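Side-chain contacts in putative pyrroline carboxylate reductase (Streptococcus pyogenes, PDB 2AHR), which probably catalyses the NAD(P)H-dependent reduction of 1-pyrroline-5-carboxylate to L-proline, the last step of proline biosynthesis: residues Thr75-Pro79 with Leu80-Gln84; Asn186-Lys190 with Ala191-Glu195; Ser247-Asp250 with Lys251-Lys255. One frame throughout, in Å; residues are numbered along the deposited sequence.

The three contacts are local and follow one another along the chain. Contact 1 (75-84) leaves helix 73-77 for the loop before strand 86-88, in the Rossmann-type nucleotide-binding part. Contacts 2 (186-195) and 3 (247-255) both belong to the helical dimerisation part: the first joins helix 158-185 to helix 190-210, the second is one stretch of helix 241-258. The centres of contacts 1 and 2 are 50 Å apart, on opposite sides of the chain's centre, whereas contact 3 has its centre 31 Å from each. Contact 1 touches no other protein chain and lies by the adenine of the cofactor; contacts 2 and 3 both meet the second subunit.

Contact 1 of 3, residues Thr75-Pro79 with Leu80-Gln84; sequences TVLKP and LHFKQ. With NAP (NADP nicotinamide-adenine-dinucleotide phosphate), chain S.
A type I beta turn, closed between L77 and L80, carries the chain off helix 73-77 and toward strand 86-88 of the Rossmann-type fold. Its bond runs from L80 N to L77 O at 3.1 Å; the N-H points well at the oxygen (155°), but the donor stands above the carbonyl plane.

On the packed side, apolar side chains lie against one another and against backbone carbonyl oxygens. L80 turns its branched end back toward V76 O: with CG anti to its own carbonyl carbon (chi1 -75°), both methyls lie against that oxygen, CD1 at 3.2 Å, while CD1 also meets P79 CG at 3.9 Å. The F82 ring comes back to L77 with its edge, CE1 beside L77 O and CZ 4.1 Å from the methyl L77 CD2. L77 and F82 together continue inward onto helix 95-102 and strand 63-66. V76 faces the cofactor instead, its CG2 3.8 Å from N6A of the NADP adenine.

On the looser side, P79 and H81 are exposed, and P79 O sits over one face of the H81 imidazole, displaced toward its rim. K78 leads away from the turn to a salt bridge with E74. Two waters lie by the turn's carbonyl oxygens: one is within hydrogen-bonding distance of L77 O and L80 O, the other of K78 O and L80 O, its oxygen 2.6 Å from L80 O.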
ATOM      1  N   THR E  75      38.779 -19.919  -2.678  1.00 56.92           N
ATOM      2  CA  THR E  75      39.477 -20.457  -1.509  1.00 57.36           C
ATOM      3  C   THR E  75      39.843 -21.944  -1.624  1.00 57.38           C
ATOM      4  O   THR E  75      40.983 -22.325  -1.347  1.00 57.61           O
ATOM      5  CB  THR E  75      38.641 -20.228  -0.234  1.00 57.51           C
ATOM      6  OG1 THR E  75      38.529 -18.820  -0.003  1.00 58.84           O
ATOM      7  CG2 THR E  75      39.286 -20.891   0.995  1.00 58.13           C
ATOM      8  N   VAL E  76      38.885 -22.773  -2.035  1.00 57.07           N
ATOM      9  CA  VAL E  76      39.078 -24.224  -2.022  1.00 56.73           C
ATOM     10  C   VAL E  76      39.789 -24.756  -3.268  1.00 56.56           C
ATOM     11  O   VAL E  76      40.535 -25.725  -3.167  1.00 56.78           O
ATOM     12  CB  VAL E  76      37.730 -25.007  -1.758  1.00 56.91           C
ATOM     13  CG1 VAL E  76      37.944 -26.526  -1.742  1.00 56.34           C
ATOM     14  CG2 VAL E  76      37.070 -24.555  -0.438  1.00 56.56           C
ATOM     15  N   LEU E  77      39.573 -24.135  -4.428  1.00 56.54           N
ATOM     16  CA  LEU E  77      40.060 -24.708  -5.700  1.00 56.76           C
ATOM     17  C   LEU E  77      41.463 -24.283  -6.150  1.00 57.24           C
ATOM     18  O   LEU E  77      42.199 -25.081  -6.747  1.00 56.89           O
ATOM     19  CB  LEU E  77      39.065 -24.463  -6.843  1.00 56.63           C
ATOM     20  CG  LEU E  77      37.614 -24.918  -6.637  1.00 56.11           C
ATOM     21  CD1 LEU E  77      36.800 -24.590  -7.864  1.00 55.29           C
ATOM     22  CD2 LEU E  77      37.530 -26.400  -6.295  1.00 55.84           C
ATOM     23  N   LYS E  78      41.819 -23.028  -5.882  1.00 57.67           N
ATOM     24  CA  LYS E  78      43.075 -22.468  -6.374  1.00 58.38           C
ATOM     25  C   LYS E  78      44.327 -23.256  -5.917  1.00 58.68           C
ATOM     26  O   LYS E  78      45.166 -23.594  -6.763  1.00 59.11           O
ATOM     27  CB  LYS E  78      43.181 -20.963  -6.076  1.00 58.39           C
ATOM     28  CG  LYS E  78      42.298 -20.104  -6.965  1.00 59.33           C
ATOM     29  CD  LYS E  78      42.853 -18.699  -7.178  1.00 60.86           C
ATOM     30  CE  LYS E  78      41.963 -17.932  -8.157  1.00 62.91           C
ATOM     31  NZ  LYS E  78      42.442 -16.557  -8.522  1.00 62.64           N
ATOM     32  N   PRO E  79      44.453 -23.563  -4.600  1.00 58.75           N
ATOM     33  CA  PRO E  79      45.604 -24.378  -4.138  1.00 58.78           C
ATOM     34  C   PRO E  79      45.723 -25.805  -4.700  1.00 58.76           C
ATOM     35  O   PRO E  79      46.740 -26.456  -4.488  1.00 59.16           O
ATOM     36  CB  PRO E  79      45.421 -24.430  -2.611  1.00 58.69           C
ATOM     37  CG  PRO E  79      44.002 -24.097  -2.372  1.00 59.22           C
ATOM     38  CD  PRO E  79      43.605 -23.145  -3.466  1.00 58.76           C
ATOM     39  N   LEU E  80      44.708 -26.287  -5.407  1.00 58.46           N
ATOM     40  CA  LEU E  80      44.683 -27.682  -5.867  1.00 58.16           C
ATOM     41  C   LEU E  80      45.219 -27.815  -7.298  1.00 57.59           C
ATOM     42  O   LEU E  80      45.232 -26.842  -8.044  1.00 57.88           O
ATOM     43  CB  LEU E  80      43.249 -28.228  -5.771  1.00 58.22           C
ATOM     44  CG  LEU E  80      42.609 -28.622  -4.423  1.00 59.37           C
ATOM     45  CD1 LEU E  80      42.989 -27.753  -3.222  1.00 59.97           C
ATOM     46  CD2 LEU E  80      41.088 -28.676  -4.555  1.00 60.12           C
ATOM     47  N   HIS E  81      45.660 -29.009  -7.691  1.00 56.93           N
ATOM     48  CA  HIS E  81      46.120 -29.203  -9.075  1.00 56.52           C
ATOM     49  C   HIS E  81      45.278 -30.256  -9.795  1.00 55.40           C
ATOM     50  O   HIS E  81      45.433 -31.451  -9.554  1.00 55.50           O
ATOM     51  CB  HIS E  81      47.619 -29.570  -9.153  1.00 56.98           C
ATOM     52  CG  HIS E  81      48.488 -28.813  -8.190  1.00 59.36           C
ATOM     53  ND1 HIS E  81      49.071 -27.602  -8.502  1.00 61.64           N
ATOM     54  CD2 HIS E  81      48.877 -29.104  -6.923  1.00 61.49           C
ATOM     55  CE1 HIS E  81      49.777 -27.177  -7.467  1.00 62.59           C
ATOM     56  NE2 HIS E  81      49.681 -28.072  -6.499  1.00 62.40           N
ATOM     57  N   PHE E  82      44.403 -29.812 -10.693  1.00 53.94           N
ATOM     58  CA  PHE E  82      43.446 -30.721 -11.333  1.00 52.72           C
ATOM     59  C   PHE E  82      44.024 -31.378 -12.589  1.00 52.48           C
ATOM     60  O   PHE E  82      44.880 -30.804 -13.256  1.00 52.73           O
ATOM     61  CB  PHE E  82      42.092 -30.025 -11.578  1.00 51.78           C
ATOM     62  CG  PHE E  82      41.293 -29.805 -10.314  1.00 50.18           C
ATOM     63  CD1 PHE E  82      41.421 -28.622  -9.585  1.00 48.99           C
ATOM     64  CD2 PHE E  82      40.425 -30.795  -9.834  1.00 49.15           C
ATOM     65  CE1 PHE E  82      40.693 -28.417  -8.402  1.00 47.85           C
ATOM     66  CE2 PHE E  82      39.692 -30.600  -8.654  1.00 47.04           C
ATOM     67  CZ  PHE E  82      39.835 -29.409  -7.936  1.00 47.71           C
ATOM     68  N   LYS E  83      43.554 -32.588 -12.890  1.00 51.95           N
ATOM     69  CA  LYS E  83      44.201 -33.475 -13.853  1.00 51.69           C
ATOM     70  C   LYS E  83      43.186 -34.201 -14.745  1.00 51.32           C
ATOM     71  O   LYS E  83      43.554 -35.042 -15.583  1.00 51.27           O
ATOM     72  CB  LYS E  83      45.032 -34.511 -13.087  1.00 52.31           C
ATOM     73  CG  LYS E  83      46.096 -33.914 -12.146  1.00 53.88           C
ATOM     74  CD  LYS E  83      46.356 -34.833 -10.942  1.00 56.83           C
ATOM     75  CE  LYS E  83      47.808 -34.730 -10.426  1.00 58.71           C
ATOM     76  NZ  LYS E  83      48.224 -33.363  -9.938  1.00 58.73           N
ATOM     77  N   GLN E  84      41.907 -33.876 -14.554  1.00 50.30           N
ATOM     78  CA  GLN E  84      40.803 -34.544 -15.250  1.00 49.04           C
ATOM     79  C   GLN E  84      39.659 -33.563 -15.476  1.00 47.90           C
ATOM     80  O   GLN E  84      39.666 -32.479 -14.886  1.00 47.87           O
ATOM     81  CB  GLN E  84      40.292 -35.716 -14.419  1.00 49.05           C
ATOM     82  CG  GLN E  84      39.767 -35.309 -13.064  1.00 49.13           C
ATOM     83  CD  GLN E  84      40.882 -35.022 -12.091  1.00 50.00           C
ATOM     84  OE1 GLN E  84      41.155 -33.863 -11.764  1.00 50.33           O
ATOM     85  NE2 GLN E  84      41.547 -36.078 -11.627  1.00 50.12           N
TER
HETATM   86  PA  NAP S1504      25.362 -27.267   1.735  1.00 71.82           P
HETATM   87  O1A NAP S1504      25.670 -26.168   2.691  1.00 70.64           O
HETATM   88  O2A NAP S1504      24.239 -28.104   2.250  1.00 71.30           O
HETATM   89  O5B NAP S1504      26.652 -28.185   1.406  1.00 71.91           O
HETATM   90  C5B NAP S1504      27.951 -27.653   1.273  1.00 74.73           C
HETATM   91  C4B NAP S1504      28.927 -28.670   1.859  1.00 76.90           C
HETATM   92  O4B NAP S1504      30.270 -28.369   1.520  1.00 77.46           O
HETATM   93  C3B NAP S1504      28.829 -28.720   3.382  1.00 77.49           C
HETATM   94  O3B NAP S1504      28.470 -30.033   3.756  1.00 77.05           O
HETATM   95  C2B NAP S1504      30.212 -28.343   3.892  1.00 78.55           C
HETATM   96  O2B NAP S1504      30.704 -29.168   4.937  1.00 80.39           O
HETATM   97  C1B NAP S1504      31.079 -28.595   2.666  1.00 78.30           C
HETATM   98  N9A NAP S1504      32.334 -27.806   2.718  1.00 78.43           N
HETATM   99  C8A NAP S1504      32.548 -26.600   3.348  1.00 78.32           C
HETATM  100  N7A NAP S1504      33.843 -26.244   3.162  1.00 78.70           N
HETATM  101  C5A NAP S1504      34.462 -27.204   2.429  1.00 78.29           C
HETATM  102  C6A NAP S1504      35.775 -27.343   1.977  1.00 78.02           C
HETATM  103  N6A NAP S1504      36.746 -26.768   2.685  1.00 78.66           N
HETATM  104  N1A NAP S1504      36.108 -28.460   1.236  1.00 77.76           N
HETATM  105  C2A NAP S1504      35.166 -29.438   0.968  1.00 77.27           C
HETATM  106  N3A NAP S1504      33.874 -29.296   1.433  1.00 76.85           N
HETATM  107  C4A NAP S1504      33.524 -28.196   2.150  1.00 77.94           C
HETATM  108  O3  NAP S1504      25.050 -26.638   0.273  1.00 69.77           O
HETATM  109  PN  NAP S1504      24.135 -27.363  -0.851  1.00 68.69           P
HETATM  110  O1N NAP S1504      22.739 -26.876  -0.658  1.00 69.47           O
HETATM  111  O2N NAP S1504      24.386 -28.829  -0.902  1.00 67.83           O
HETATM  112  O5D NAP S1504      24.716 -26.688  -2.200  1.00 66.01           O
HETATM  113  C5D NAP S1504      25.916 -27.132  -2.792  1.00 62.62           C
HETATM  114  C4D NAP S1504      25.970 -26.692  -4.254  1.00 60.42           C
HETATM  115  O4D NAP S1504      24.854 -27.168  -4.982  1.00 58.44           O
HETATM  116  C3D NAP S1504      25.967 -25.172  -4.380  1.00 59.85           C
HETATM  117  O3D NAP S1504      27.016 -24.819  -5.249  1.00 60.11           O
HETATM  118  C2D NAP S1504      24.618 -24.795  -4.980  1.00 58.23           C
HETATM  119  O2D NAP S1504      24.758 -23.677  -5.849  1.00 55.05           O
HETATM  120  C1D NAP S1504      24.196 -26.108  -5.674  1.00 57.31           C
HETATM  121  N1N NAP S1504      22.741 -26.410  -5.707  1.00 55.30           N
HETATM  122  C2N NAP S1504      22.022 -26.620  -4.547  1.00 53.27           C
HETATM  123  C3N NAP S1504      20.660 -26.935  -4.609  1.00 51.06           C
HETATM  124  C7N NAP S1504      19.886 -27.288  -3.373  1.00 49.66           C
HETATM  125  O7N NAP S1504      18.538 -27.661  -3.552  1.00 49.98           O
HETATM  126  N7N NAP S1504      20.465 -27.254  -2.166  1.00 47.53           N
HETATM  127  C4N NAP S1504      20.031 -27.042  -5.855  1.00 51.37           C
HETATM  128  C5N NAP S1504      20.757 -26.842  -7.020  1.00 50.58           C
HETATM  129  C6N NAP S1504      22.115 -26.529  -6.927  1.00 54.38           C
HETATM  130  P2B NAP S1504      30.218 -29.081   6.478  1.00 81.61           P
HETATM  131  O1X NAP S1504      31.145 -29.956   7.305  1.00 81.45           O
HETATM  132  O2X NAP S1504      30.328 -27.652   6.961  1.00 81.93           O
HETATM  133  O3X NAP S1504      28.785 -29.568   6.613  1.00 80.71           O
HETATM  134  O   HOH W   1      43.313 -25.099  -9.056  1.00 63.12           O
HETATM  135  O   HOH W   2      46.293 -24.632  -8.830  1.00 62.03           O

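Contact 2 of 3, residues Asn186-Lys190 with Ala191-Glu195; sequences NGIPK and AKALE
Two successive i to i+4 backbone bonds, A193 N to P189 O and L194 N to K190 O, start helix 190-210, each 2.8 Å long. Both are nearly straight, with N-H...O angles of 162° and 163°. P189 holds the N-cap position. Just upstream, G187 has positive phi (107°) and is the C-prime residue of a Schellman motif closing helix 158-185, which makes the whole stretch a tight connection between two helices of the dimerisation part.

Among the side chains, I188 CG2, which chi1 sets anti to the backbone N, is put against the first turn, 3.9 Å from K192 CG and 4.1 Å from A193 CB. K190 leaves the backbone with CG anti to N and bends at chi2, which brings its CE alongside L194 CG and CD1, both at 3.9 Å. A further bend at chi4 directs its ammonium to salt bridges with E177 and with D220 of the third subunit. K192 is folded at chi2 and chi3, and its NZ reaches E195 OE1 at 2.9 Å in a salt bridge on the syn side of the carboxylate. At the other end, N186 O accepts a hydrogen bond from T160 OG1 of the second subunit.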
ATOM      1  N   ASN E 186      -9.434 -23.471   7.978  1.00 30.64           N
ATOM      2  CA  ASN E 186     -10.810 -23.792   7.650  1.00 31.48           C
ATOM      3  C   ASN E 186     -11.308 -25.189   8.062  1.00 31.80           C
ATOM      4  O   ASN E 186     -12.280 -25.704   7.475  1.00 31.80           O
ATOM      5  CB  ASN E 186     -10.983 -23.603   6.149  1.00 31.00           C
ATOM      6  CG  ASN E 186     -11.032 -22.145   5.769  1.00 31.80           C
ATOM      7  OD1 ASN E 186     -11.988 -21.456   6.100  1.00 31.53           O
ATOM      8  ND2 ASN E 186      -9.986 -21.657   5.111  1.00 29.42           N
ATOM      9  N   GLY E 187     -10.646 -25.815   9.036  1.00 31.66           N
ATOM     10  CA  GLY E 187     -11.201 -27.025   9.655  1.00 31.32           C
ATOM     11  C   GLY E 187     -10.568 -28.368   9.332  1.00 32.31           C
ATOM     12  O   GLY E 187     -10.872 -29.383   9.988  1.00 32.05           O
ATOM     13  N   ILE E 188      -9.663 -28.401   8.363  1.00 32.31           N
ATOM     14  CA  ILE E 188      -9.074 -29.694   7.988  1.00 32.81           C
ATOM     15  C   ILE E 188      -7.686 -29.907   8.570  1.00 32.74           C
ATOM     16  O   ILE E 188      -6.807 -29.074   8.364  1.00 33.72           O
ATOM     17  CB  ILE E 188      -9.091 -29.903   6.470  1.00 32.17           C
ATOM     18  CG1 ILE E 188     -10.545 -29.840   5.978  1.00 33.86           C
ATOM     19  CG2 ILE E 188      -8.443 -31.237   6.103  1.00 31.04           C
ATOM     20  CD1 ILE E 188     -10.754 -30.342   4.562  1.00 34.99           C
ATOM     21  N   PRO E 189      -7.484 -31.023   9.305  1.00 33.29           N
ATOM     22  CA  PRO E 189      -6.185 -31.323   9.910  1.00 32.91           C
ATOM     23  C   PRO E 189      -5.018 -31.236   8.912  1.00 32.67           C
ATOM     24  O   PRO E 189      -5.169 -31.592   7.729  1.00 32.57           O
ATOM     25  CB  PRO E 189      -6.362 -32.759  10.427  1.00 33.47           C
ATOM     26  CG  PRO E 189      -7.815 -32.864  10.729  1.00 34.02           C
ATOM     27  CD  PRO E 189      -8.492 -32.052   9.642  1.00 32.92           C
ATOM     28  N   LYS E 190      -3.878 -30.741   9.392  1.00 32.67           N
ATOM     29  CA  LYS E 190      -2.695 -30.472   8.537  1.00 32.32           C
ATOM     30  C   LYS E 190      -2.303 -31.644   7.623  1.00 32.14           C
ATOM     31  O   LYS E 190      -2.175 -31.474   6.404  1.00 31.67           O
ATOM     32  CB  LYS E 190      -1.490 -30.032   9.396  1.00 31.92           C
ATOM     33  CG  LYS E 190      -0.209 -29.705   8.581  1.00 32.43           C
ATOM     34  CD  LYS E 190      -0.379 -28.428   7.744  1.00 33.86           C
ATOM     35  CE  LYS E 190       0.823 -28.149   6.842  1.00 36.10           C
ATOM     36  NZ  LYS E 190       2.107 -27.994   7.606  1.00 36.71           N
ATOM     37  N   ALA E 191      -2.091 -32.820   8.227  1.00 31.71           N
ATOM     38  CA  ALA E 191      -1.684 -34.022   7.490  1.00 31.81           C
ATOM     39  C   ALA E 191      -2.669 -34.357   6.366  1.00 31.76           C
ATOM     40  O   ALA E 191      -2.277 -34.628   5.219  1.00 32.18           O
ATOM     41  CB  ALA E 191      -1.526 -35.243   8.477  1.00 31.29           C
ATOM     42  N   LYS E 192      -3.954 -34.318   6.702  1.00 31.59           N
ATOM     43  CA  LYS E 192      -5.012 -34.566   5.745  1.00 32.16           C
ATOM     44  C   LYS E 192      -5.028 -33.496   4.639  1.00 32.10           C
ATOM     45  O   LYS E 192      -5.152 -33.828   3.452  1.00 32.80           O
ATOM     46  CB  LYS E 192      -6.372 -34.631   6.468  1.00 31.44           C
ATOM     47  CG  LYS E 192      -7.551 -35.033   5.592  1.00 32.64           C
ATOM     48  CD  LYS E 192      -7.322 -36.374   4.820  1.00 35.71           C
ATOM     49  CE  LYS E 192      -7.048 -37.564   5.776  1.00 35.98           C
ATOM     50  NZ  LYS E 192      -6.948 -38.909   5.095  1.00 38.45           N
ATOM     51  N   ALA E 193      -4.896 -32.226   5.022  1.00 31.75           N
ATOM     52  CA  ALA E 193      -4.898 -31.127   4.042  1.00 31.74           C
ATOM     53  C   ALA E 193      -3.713 -31.285   3.098  1.00 31.73           C
ATOM     54  O   ALA E 193      -3.864 -31.129   1.886  1.00 31.18           O
ATOM     55  CB  ALA E 193      -4.867 -29.760   4.738  1.00 31.47           C
ATOM     56  N   LEU E 194      -2.543 -31.631   3.650  1.00 31.42           N
ATOM     57  CA  LEU E 194      -1.335 -31.848   2.825  1.00 32.36           C
ATOM     58  C   LEU E 194      -1.494 -33.019   1.838  1.00 32.62           C
ATOM     59  O   LEU E 194      -1.057 -32.953   0.683  1.00 31.67           O
ATOM     60  CB  LEU E 194      -0.103 -32.127   3.704  1.00 32.54           C
ATOM     61  CG  LEU E 194       0.763 -30.981   4.211  1.00 35.08           C
ATOM     62  CD1 LEU E 194       1.840 -31.533   5.177  1.00 36.62           C
ATOM     63  CD2 LEU E 194       1.409 -30.207   3.036  1.00 36.00           C
ATOM     64  N   GLU E 195      -2.115 -34.095   2.312  1.00 33.23           N
ATOM     65  CA  GLU E 195      -2.318 -35.271   1.495  1.00 34.03           C
ATOM     66  C   GLU E 195      -3.203 -34.918   0.302  1.00 33.27           C
ATOM     67  O   GLU E 195      -2.858 -35.201  -0.837  1.00 33.93           O
ATOM     68  CB  GLU E 195      -2.923 -36.380   2.349  1.00 34.62           C
ATOM     69  CG  GLU E 195      -3.315 -37.613   1.565  1.00 40.09           C
ATOM     70  CD  GLU E 195      -4.086 -38.642   2.404  1.00 45.48           C
ATOM     71  OE1 GLU E 195      -4.531 -38.331   3.528  1.00 47.00           O
ATOM     72  OE2 GLU E 195      -4.255 -39.771   1.917  1.00 49.67           O
TER

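Contact 3 of 3, residues Ser247-Asp250 with Lys251-Lys255; sequences SAID and KTIDK
A248 O is a bifurcated acceptor, taking the T252 amide at 3.0 Å and the T252 hydroxyl OG1 at 2.7 Å. The two donors reach the oxygen from opposite faces of the carbonyl plane, and the amide bond is somewhat bent (N-H...O 147°). OG1 lies beside the backbone N (chi1 -50°), which turns it back along the helix to that carbonyl. It is also hydrogen-bonded to Y171 OH, linking this turn to helix 158-185.

The remaining backbone bonds are regular i to i+4 steps: K251 N to S247 O, I253 N to I249 O, and D254 N to D250 O, the last 2.8 Å long and straight at 166°. They make 247-255 an unbroken alpha-helical part of helix 241-258, in the 6-phosphogluconate-dehydrogenase-like C-terminal region through which these subunits dimerise.

The apolar contact is between the isoleucines: I253 extends CD1 to I249 CG2 at 3.9 Å, and both residues pack on A163 of helix 158-185. Separately, I253 CG1 packs closely on the backbone, 3.2 Å from I249 O.

S247 and D250 carry the polar links to the second subunit. D250 OD2 forms a salt bridge with K185 of the second subunit while OD1 takes N186 ND2 of that same subunit, so both carboxylate oxygens are engaged across the interface. S247 OG is hydrogen-bonded to E235 of the second subunit.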
ATOM      1  N   SER E 247       8.459 -11.801  -9.506  1.00 31.96           N
ATOM      2  CA  SER E 247       9.405 -10.983  -8.750  1.00 32.04           C
ATOM      3  C   SER E 247      10.377 -11.880  -7.988  1.00 31.73           C
ATOM      4  O   SER E 247      11.576 -11.591  -7.932  1.00 32.39           O
ATOM      5  CB  SER E 247       8.670 -10.017  -7.846  1.00 31.61           C
ATOM      6  OG  SER E 247       9.579  -9.103  -7.267  1.00 33.96           O
ATOM      7  N   ALA E 248       9.877 -12.993  -7.446  1.00 31.32           N
ATOM      8  CA  ALA E 248      10.725 -13.956  -6.713  1.00 30.95           C
ATOM      9  C   ALA E 248      11.767 -14.595  -7.623  1.00 31.07           C
ATOM     10  O   ALA E 248      12.917 -14.784  -7.238  1.00 31.75           O
ATOM     11  CB  ALA E 248       9.866 -15.035  -6.067  1.00 30.07           C
ATOM     12  N   ILE E 249      11.353 -14.941  -8.838  1.00 31.36           N
ATOM     13  CA  ILE E 249      12.253 -15.519  -9.806  1.00 30.61           C
ATOM     14  C   ILE E 249      13.321 -14.504 -10.199  1.00 30.48           C
ATOM     15  O   ILE E 249      14.496 -14.860 -10.307  1.00 29.53           O
ATOM     16  CB  ILE E 249      11.466 -16.028 -11.054  1.00 31.22           C
ATOM     17  CG1 ILE E 249      10.608 -17.241 -10.689  1.00 29.33           C
ATOM     18  CG2 ILE E 249      12.419 -16.318 -12.224  1.00 29.67           C
ATOM     19  CD1 ILE E 249      11.425 -18.496 -10.267  1.00 31.60           C
ATOM     20  N   ASP E 250      12.910 -13.248 -10.438  1.00 31.52           N
ATOM     21  CA  ASP E 250      13.860 -12.135 -10.658  1.00 31.75           C
ATOM     22  C   ASP E 250      14.911 -12.026  -9.544  1.00 31.96           C
ATOM     23  O   ASP E 250      16.114 -11.931  -9.823  1.00 31.77           O
ATOM     24  CB  ASP E 250      13.117 -10.799 -10.808  1.00 32.26           C
ATOM     25  CG  ASP E 250      12.476 -10.623 -12.223  1.00 34.87           C
ATOM     26  OD1 ASP E 250      12.716 -11.472 -13.111  1.00 34.97           O
ATOM     27  OD2 ASP E 250      11.720  -9.640 -12.443  1.00 38.96           O
ATOM     28  N   LYS E 251      14.459 -12.036  -8.288  1.00 31.10           N
ATOM     29  CA  LYS E 251      15.395 -11.974  -7.143  1.00 32.30           C
ATOM     30  C   LYS E 251      16.339 -13.161  -7.117  1.00 31.72           C
ATOM     31  O   LYS E 251      17.506 -13.017  -6.755  1.00 31.83           O
ATOM     32  CB  LYS E 251      14.643 -11.877  -5.808  1.00 31.83           C
ATOM     33  CG  LYS E 251      14.111 -10.473  -5.545  1.00 35.62           C
ATOM     34  CD  LYS E 251      15.255  -9.516  -5.230  1.00 41.09           C
ATOM     35  CE  LYS E 251      14.807  -8.244  -4.502  1.00 45.78           C
ATOM     36  NZ  LYS E 251      15.995  -7.350  -4.143  1.00 47.02           N
ATOM     37  N   THR E 252      15.830 -14.330  -7.511  1.00 31.38           N
ATOM     38  CA  THR E 252      16.648 -15.543  -7.543  1.00 31.63           C
ATOM     39  C   THR E 252      17.753 -15.382  -8.589  1.00 31.08           C
ATOM     40  O   THR E 252      18.919 -15.695  -8.333  1.00 30.27           O
ATOM     41  CB  THR E 252      15.795 -16.790  -7.836  1.00 31.57           C
ATOM     42  OG1 THR E 252      14.655 -16.811  -6.954  1.00 32.64           O
ATOM     43  CG2 THR E 252      16.629 -18.085  -7.654  1.00 30.24           C
ATOM     44  N   ILE E 253      17.360 -14.900  -9.767  1.00 31.46           N
ATOM     45  CA  ILE E 253      18.275 -14.682 -10.870  1.00 31.21           C
ATOM     46  C   ILE E 253      19.297 -13.591 -10.512  1.00 32.16           C
ATOM     47  O   ILE E 253      20.502 -13.747 -10.793  1.00 32.95           O
ATOM     48  CB  ILE E 253      17.480 -14.356 -12.172  1.00 32.05           C
ATOM     49  CG1 ILE E 253      16.631 -15.577 -12.584  1.00 30.49           C
ATOM     50  CG2 ILE E 253      18.418 -13.930 -13.314  1.00 29.31           C
ATOM     51  CD1 ILE E 253      15.800 -15.353 -13.810  1.00 32.74           C
ATOM     52  N   ASP E 254      18.835 -12.487  -9.912  1.00 32.67           N
ATOM     53  CA  ASP E 254      19.734 -11.410  -9.456  1.00 33.48           C
ATOM     54  C   ASP E 254      20.825 -11.978  -8.540  1.00 33.08           C
ATOM     55  O   ASP E 254      21.995 -11.634  -8.661  1.00 33.12           O
ATOM     56  CB  ASP E 254      18.987 -10.335  -8.651  1.00 34.02           C
ATOM     57  CG  ASP E 254      18.173  -9.400  -9.505  1.00 37.11           C
ATOM     58  OD1 ASP E 254      18.310  -9.399 -10.753  1.00 40.98           O
ATOM     59  OD2 ASP E 254      17.379  -8.648  -8.898  1.00 41.17           O
ATOM     60  N   LYS E 255      20.433 -12.847  -7.621  1.00 32.77           N
ATOM     61  CA  LYS E 255      21.404 -13.428  -6.694  1.00 32.87           C
ATOM     62  C   LYS E 255      22.385 -14.300  -7.448  1.00 32.95           C
ATOM     63  O   LYS E 255      23.585 -14.225  -7.211  1.00 32.19           O
ATOM     64  CB  LYS E 255      20.718 -14.246  -5.603  1.00 32.21           C
ATOM     65  CG  LYS E 255      21.711 -14.872  -4.611  1.00 33.96           C
ATOM     66  CD  LYS E 255      22.380 -13.754  -3.770  1.00 35.12           C
ATOM     67  CE  LYS E 255      23.385 -14.328  -2.782  1.00 39.02           C
ATOM     68  NZ  LYS E 255      23.848 -13.232  -1.894  1.00 41.02           N
TER